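Local coordinates for putative modification methylase (Thermus thermophilus, PDB 2ZIG), which probably transfers a methyl group from S-adenosylmethionine to the N4 amino group of cytosine in DNA, at residues 132-137 with 203-208; 94-99 with 168-173. All blocks are in the same frame, centred on the assembly; numbering follows the deposited sequence.

Interaction 1. Residues 132-137 with 203-208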
loop_
_atom_site.group_PDB
_atom_site.type_symbol
_atom_site.label_atom_id
_atom_site.label_comp_id
_atom_site.label_asym_id
_atom_site.label_seq_id
_atom_site.Cartn_x
_atom_site.Cartn_y
_atom_site.Cartn_z
ATOM N N ASN B 132 1.571 9.682 -2.767
ATOM C CA ASN B 132 1.794 8.327 -3.234
ATOM C C ASN B 132 3.029 7.726 -2.579
ATOM O O ASN B 132 4.067 8.369 -2.457
ATOM C CB ASN B 132 1.950 8.292 -4.756
ATOM C CG ASN B 132 0.641 8.027 -5.456
ATOM O OD1 ASN B 132 -0.200 7.293 -4.945
ATOM N ND2 ASN B 132 0.464 8.608 -6.633
ATOM N N PRO B 133 2.928 6.478 -2.134
ATOM C CA PRO B 133 4.113 5.895 -1.509
ATOM C C PRO B 133 5.039 5.447 -2.609
ATOM O O PRO B 133 4.675 5.475 -3.786
ATOM C CB PRO B 133 3.545 4.699 -0.763
ATOM C CG PRO B 133 2.505 4.226 -1.728
ATOM C CD PRO B 133 1.808 5.524 -2.123
ATOM N N ILE B 134 6.240 5.046 -2.212
ATOM C CA ILE B 134 7.215 4.504 -3.138
ATOM C C ILE B 134 7.326 3.034 -2.709
ATOM O O ILE B 134 7.347 2.726 -1.508
ATOM C CB ILE B 134 8.588 5.200 -3.013
ATOM C CG1 ILE B 134 8.530 6.583 -3.677
ATOM C CG2 ILE B 134 9.670 4.343 -3.673
ATOM C CD1 ILE B 134 9.795 7.423 -3.490
ATOM N N ILE B 135 7.354 2.138 -3.690
ATOM C CA ILE B 135 7.452 0.718 -3.423
ATOM C C ILE B 135 8.907 0.300 -3.401
ATOM O O ILE B 135 9.611 0.427 -4.393
ATOM C CB ILE B 135 6.738 -0.130 -4.504
ATOM C CG1 ILE B 135 5.252 0.225 -4.552
ATOM C CG2 ILE B 135 6.925 -1.632 -4.197
ATOM C CD1 ILE B 135 4.588 0.243 -3.184
ATOM N N TRP B 136 9.362 -0.194 -2.262
ATOM C CA TRP B 136 10.731 -0.649 -2.174
ATOM C C TRP B 136 10.778 -2.134 -2.491
ATOM O O TRP B 136 10.422 -2.960 -1.650
ATOM C CB TRP B 136 11.287 -0.405 -0.774
ATOM C CG TRP B 136 12.668 -0.963 -0.581
ATOM C CD1 TRP B 136 13.637 -1.133 -1.540
ATOM C CD2 TRP B 136 13.256 -1.369 0.659
ATOM N NE1 TRP B 136 14.788 -1.617 -0.965
ATOM C CE2 TRP B 136 14.581 -1.773 0.381
ATOM C CE3 TRP B 136 12.791 -1.429 1.980
ATOM C CZ2 TRP B 136 15.445 -2.233 1.378
ATOM C CZ3 TRP B 136 13.652 -1.886 2.972
ATOM C CH2 TRP B 136 14.963 -2.282 2.662
ATOM N N HIS B 137 11.205 -2.473 -3.706
ATOM C CA HIS B 137 11.305 -3.872 -4.089
ATOM C C HIS B 137 12.593 -4.358 -3.447
ATOM O O HIS B 137 13.677 -4.285 -4.023
ATOM C CB HIS B 137 11.354 -4.031 -5.608
ATOM C CG HIS B 137 11.020 -5.414 -6.069
ATOM N ND1 HIS B 137 10.958 -5.762 -7.400
ATOM C CD2 HIS B 137 10.712 -6.532 -5.372
ATOM C CE1 HIS B 137 10.622 -7.037 -7.503
ATOM N NE2 HIS B 137 10.467 -7.526 -6.287
ATOM N N GLN B 203 8.050 5.562 -8.778
ATOM C CA GLN B 203 7.290 4.895 -7.739
ATOM C C GLN B 203 7.824 3.551 -7.253
ATOM O O GLN B 203 7.393 3.059 -6.216
ATOM C CB GLN B 203 5.814 4.777 -8.160
ATOM C CG GLN B 203 4.929 4.174 -7.078
ATOM C CD GLN B 203 3.473 4.613 -7.158
ATOM O OE1 GLN B 203 2.881 4.672 -8.234
ATOM N NE2 GLN B 203 2.890 4.898 -6.010
ATOM N N ILE B 204 8.763 2.957 -7.979
ATOM C CA ILE B 204 9.318 1.677 -7.547
ATOM C C ILE B 204 10.848 1.702 -7.544
ATOM O O ILE B 204 11.478 2.089 -8.533
ATOM C CB ILE B 204 8.819 0.518 -8.455
ATOM C CG1 ILE B 204 7.294 0.439 -8.385
ATOM C CG2 ILE B 204 9.416 -0.824 -8.003
ATOM C CD1 ILE B 204 6.687 -0.671 -9.236
ATOM N N TRP B 205 11.435 1.328 -6.409
ATOM C CA TRP B 205 12.887 1.269 -6.273
ATOM C C TRP B 205 13.274 -0.206 -6.224
ATOM O O TRP B 205 12.950 -0.905 -5.262
ATOM C CB TRP B 205 13.350 1.960 -4.981
ATOM C CG TRP B 205 13.228 3.464 -5.005
ATOM C CD1 TRP B 205 12.865 4.241 -6.070
ATOM C CD2 TRP B 205 13.504 4.367 -3.926
ATOM N NE1 TRP B 205 12.902 5.564 -5.724
ATOM C CE2 TRP B 205 13.290 5.674 -4.414
ATOM C CE3 TRP B 205 13.911 4.201 -2.593
ATOM C CZ2 TRP B 205 13.470 6.819 -3.613
ATOM C CZ3 TRP B 205 14.087 5.331 -1.798
ATOM C CH2 TRP B 205 13.866 6.626 -2.312
ATOM N N ASP B 206 13.962 -0.682 -7.257
ATOM C CA ASP B 206 14.358 -2.087 -7.299
ATOM C C ASP B 206 15.865 -2.265 -7.342
ATOM O O ASP B 206 16.360 -3.374 -7.566
ATOM C CB ASP B 206 13.722 -2.774 -8.513
ATOM C CG ASP B 206 14.252 -2.245 -9.833
ATOM O OD1 ASP B 206 14.959 -1.215 -9.834
ATOM O OD2 ASP B 206 13.951 -2.855 -10.880
ATOM N N ASP B 207 16.591 -1.176 -7.111
ATOM C CA ASP B 207 18.049 -1.211 -7.147
ATOM C C ASP B 207 18.705 -1.139 -5.769
ATOM O O ASP B 207 19.895 -0.853 -5.664
ATOM C CB ASP B 207 18.568 -0.069 -8.021
ATOM C CG ASP B 207 18.111 1.299 -7.529
ATOM O OD1 ASP B 207 17.143 1.368 -6.737
ATOM O OD2 ASP B 207 18.712 2.314 -7.949
ATOM N N ILE B 208 17.932 -1.386 -4.714
ATOM C CA ILE B 208 18.475 -1.361 -3.361
ATOM C C ILE B 208 17.970 -2.581 -2.593
ATOM O O ILE B 208 16.906 -2.542 -1.971
ATOM C CB ILE B 208 18.048 -0.097 -2.594
ATOM C CG1 ILE B 208 18.478 1.155 -3.352
ATOM C CG2 ILE B 208 18.675 -0.104 -1.211
ATOM C CD1 ILE B 208 18.005 2.438 -2.692
HETATM O O HOH W 1 -0.417 4.472 -5.144
HETATM O O HOH W 2 16.681 -4.752 -4.584
#
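Asn132 and Pro133 meet the side chain of Gln203. Gln203 NE2 donates to Pro133 O at 2.9 Å, tilted from the carbonyl plane, and lies against Asn132 CB. A water accepts a weak bond from NE2 and donates to Asn132 OD1. The other end of the amide, OE1, accepts from Glu166 N of the second subunit, and weakly from Ile167 N there. Ile134 packs on Trp205. With CG1 beside the backbone N (chi1 -76°), Ile134 CG2 is left anti to N and makes a CH-pi contact over one face of the indole, 3.8 Å from the centroid of the five-membered ring of Trp205. Ile134 CD1 reaches Trp205 CZ2 at 3.7 Å. Ile135 carries two backbone bonds: Ile135 N to Gln203 O (2.7 Å) and Ile135 O from Trp205 N (2.9 Å). In Trp136 a chi1 of 175° carries NE1 to Ile208 O, which lies in the ring plane; the modelled 2.5 Å between Trp136 NE1 and Ile208 O is shorter than usual and its exact value doubtful. A phenylalanine at Trp136 would probably leave Ile208 O without this donor and the turn after Trp205 less firmly tied. His137 N closes the pairing on Trp205 O, while its NE2 bonds Glu166 of the same chain. The arrangement is a short parallel strand, 204-205, outermost within this chain, added beside strand 129-137 of the methyltransferase Rossmann-like sheet.

Interaction 2. Residues 94-99 with 168-173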
loop_
_atom_site.group_PDB
_atom_site.type_symbol
_atom_site.label_atom_id
_atom_site.label_comp_id
_atom_site.label_asym_id
_atom_site.label_seq_id
_atom_site.Cartn_x
_atom_site.Cartn_y
_atom_site.Cartn_z
ATOM N N VAL B 94 8.134 10.522 6.326
ATOM C CA VAL B 94 8.340 9.376 5.439
ATOM C C VAL B 94 8.480 8.151 6.332
ATOM O O VAL B 94 9.323 8.127 7.228
ATOM C CB VAL B 94 9.631 9.539 4.599
ATOM C CG1 VAL B 94 9.764 8.392 3.605
ATOM C CG2 VAL B 94 9.602 10.854 3.855
ATOM N N ILE B 95 7.655 7.138 6.095
ATOM C CA ILE B 95 7.686 5.930 6.913
ATOM C C ILE B 95 7.948 4.663 6.093
ATOM O O ILE B 95 7.157 4.295 5.222
ATOM C CB ILE B 95 6.355 5.771 7.680
ATOM C CG1 ILE B 95 6.039 7.067 8.442
ATOM C CG2 ILE B 95 6.455 4.623 8.654
ATOM C CD1 ILE B 95 4.660 7.102 9.084
ATOM N N VAL B 96 9.072 4.010 6.370
ATOM C CA VAL B 96 9.440 2.782 5.670
ATOM C C VAL B 96 8.834 1.642 6.475
ATOM O O VAL B 96 9.281 1.343 7.584
ATOM C CB VAL B 96 10.966 2.637 5.592
ATOM C CG1 VAL B 96 11.331 1.360 4.841
ATOM C CG2 VAL B 96 11.561 3.870 4.901
ATOM N N VAL B 97 7.802 1.019 5.907
ATOM C CA VAL B 97 7.072 -0.056 6.577
ATOM C C VAL B 97 6.885 -1.300 5.729
ATOM O O VAL B 97 6.465 -1.207 4.583
ATOM C CB VAL B 97 5.623 0.363 6.943
ATOM C CG1 VAL B 97 5.185 -0.368 8.178
ATOM C CG2 VAL B 97 5.510 1.850 7.084
ATOM N N GLY B 98 7.167 -2.458 6.317
ATOM C CA GLY B 98 6.952 -3.717 5.630
ATOM C C GLY B 98 5.762 -4.342 6.342
ATOM O O GLY B 98 5.685 -4.265 7.571
ATOM N N ASP B 99 4.820 -4.934 5.616
ATOM C CA ASP B 99 3.681 -5.531 6.295
ATOM C C ASP B 99 4.082 -6.800 7.046
ATOM O O ASP B 99 4.834 -7.638 6.542
ATOM C CB ASP B 99 2.531 -5.769 5.307
ATOM C CG ASP B 99 1.848 -4.463 4.911
ATOM O OD1 ASP B 99 2.212 -3.438 5.513
ATOM O OD2 ASP B 99 0.967 -4.442 4.026
ATOM N N GLU B 168 8.331 -3.507 0.643
ATOM C CA GLU B 168 8.041 -2.700 1.814
ATOM C C GLU B 168 7.491 -1.406 1.232
ATOM O O GLU B 168 7.730 -1.093 0.065
ATOM C CB GLU B 168 9.283 -2.448 2.657
ATOM C CG GLU B 168 9.597 -3.620 3.556
ATOM C CD GLU B 168 10.620 -3.283 4.602
ATOM O OE1 GLU B 168 10.579 -2.146 5.118
ATOM O OE2 GLU B 168 11.450 -4.162 4.917
ATOM N N TYR B 169 6.744 -0.664 2.036
ATOM C CA TYR B 169 6.116 0.556 1.566
ATOM C C TYR B 169 6.766 1.808 2.135
ATOM O O TYR B 169 7.028 1.894 3.327
ATOM C CB TYR B 169 4.634 0.542 1.953
ATOM C CG TYR B 169 3.893 -0.708 1.527
ATOM C CD1 TYR B 169 3.191 -0.758 0.325
ATOM C CD2 TYR B 169 3.926 -1.855 2.315
ATOM C CE1 TYR B 169 2.534 -1.933 -0.085
ATOM C CE2 TYR B 169 3.279 -3.025 1.919
ATOM C CZ TYR B 169 2.587 -3.057 0.719
ATOM O OH TYR B 169 1.953 -4.220 0.336
ATOM N N ILE B 170 7.040 2.780 1.275
ATOM C CA ILE B 170 7.623 4.017 1.764
ATOM C C ILE B 170 6.502 5.025 1.708
ATOM O O ILE B 170 6.236 5.609 0.667
ATOM C CB ILE B 170 8.815 4.481 0.908
ATOM C CG1 ILE B 170 9.915 3.416 0.952
ATOM C CG2 ILE B 170 9.374 5.801 1.459
ATOM C CD1 ILE B 170 11.125 3.737 0.080
ATOM N N LEU B 171 5.825 5.183 2.844
ATOM C CA LEU B 171 4.700 6.101 2.978
ATOM C C LEU B 171 5.152 7.550 3.003
ATOM O O LEU B 171 6.162 7.884 3.606
ATOM C CB LEU B 171 3.926 5.772 4.253
ATOM C CG LEU B 171 3.494 4.303 4.350
ATOM C CD1 LEU B 171 2.823 4.039 5.693
ATOM C CD2 LEU B 171 2.547 3.989 3.210
ATOM N N MET B 172 4.390 8.408 2.340
ATOM C CA MET B 172 4.700 9.828 2.273
ATOM C C MET B 172 3.516 10.607 2.838
ATOM O O MET B 172 2.432 10.629 2.249
ATOM C CB MET B 172 4.946 10.230 0.819
ATOM C CG MET B 172 5.979 9.376 0.100
ATOM S SD MET B 172 7.658 9.940 0.368
ATOM C CE MET B 172 8.555 8.939 -0.826
ATOM N N GLN B 173 3.733 11.239 3.987
ATOM C CA GLN B 173 2.691 12.009 4.642
ATOM C C GLN B 173 3.148 13.448 4.801
ATOM O O GLN B 173 4.051 13.737 5.587
ATOM C CB GLN B 173 2.378 11.385 5.997
ATOM C CG GLN B 173 1.920 9.936 5.883
ATOM C CD GLN B 173 0.657 9.802 5.066
ATOM O OE1 GLN B 173 0.620 9.084 4.063
ATOM N NE2 GLN B 173 -0.395 10.500 5.490
HETATM O O HOH W 3 11.117 -1.154 7.731
#
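The Tyr169 ring has Val97 O at its edge, near the ring plane, and His116 stacked against it. The Asp99 carboxylate comes up obliquely, with Asp99 OD2 3.4 Å from Tyr169 CE2 and the two planes 30° apart. OD2 makes its hydrogen bond to His116 ND1, so one histidine engages both residues. Pro133 of the second subunit also packs on Tyr169.

The two backbones run antiparallel, with 163° between the strand directions. Ile95 pairs with Leu171 and Val97 with Tyr169, each through two N-H to O bonds. The closest is Tyr169 N to Val97 O, 2.6 Å. Val96 with Ile170 is the non-hydrogen-bonded pair between them, and Val94 with Met172 is another beyond Ile95.

The side chains split by face. Val94, Val96, Ile170 and Met172 share one face, which helix 222-232 covers. Val94 CG1, anti to its N (chi1 -175°), meets Ile170 CG2 at 3.4 Å, tighter than usual for two carbons. Val94 CG2 lies 4.1 Å from Met172 SD, the two side chains side by side. Ile95, Val97, Tyr169 and Leu171 share the opposite face. There Val97 CG2 touches Leu171 CD1 at 3.7 Å, and helix 115-125 packs on both residues.

Glu168 CG packs directly on Gly98 CA, 3.4 Å away, leaving little room there for a side chain. A water donates to both Glu168 OE1 and Val96 O.

The chemistry is thus apolar along most of the pair, with Asp99 and Glu168 at the Gly98 end. This implies an interior pairing of the Rossmann-like methyltransferase sheet. Val96 lies about 9 Å, side chain to side chain, from Thr248 of the S-adenosylmethionine site, and His116 fixes the carboxylate of Asp99.

Both contacts belong to one mixed sheet. Strand 129-137 of interaction 1 lies beside strand 167-174 of interaction 2, joined by the probable bonds Ile134 O to Ile170 N and Trp136 N to Glu168 O. Interaction 2 is the more central, between helices 222-232 and 115-125. Interaction 1 is mostly buried too, but involves the strand outermost within this chain and reaches the second subunit through several residues. Its pairing is parallel and relies on indoles and an amide; interaction 2 is antiparallel and largely aliphatic. Together they place the antiparallel strand 167-174 between 129-137 and 91-97, the arrangement characteristic of S-adenosylmethionine-dependent methyltransferases.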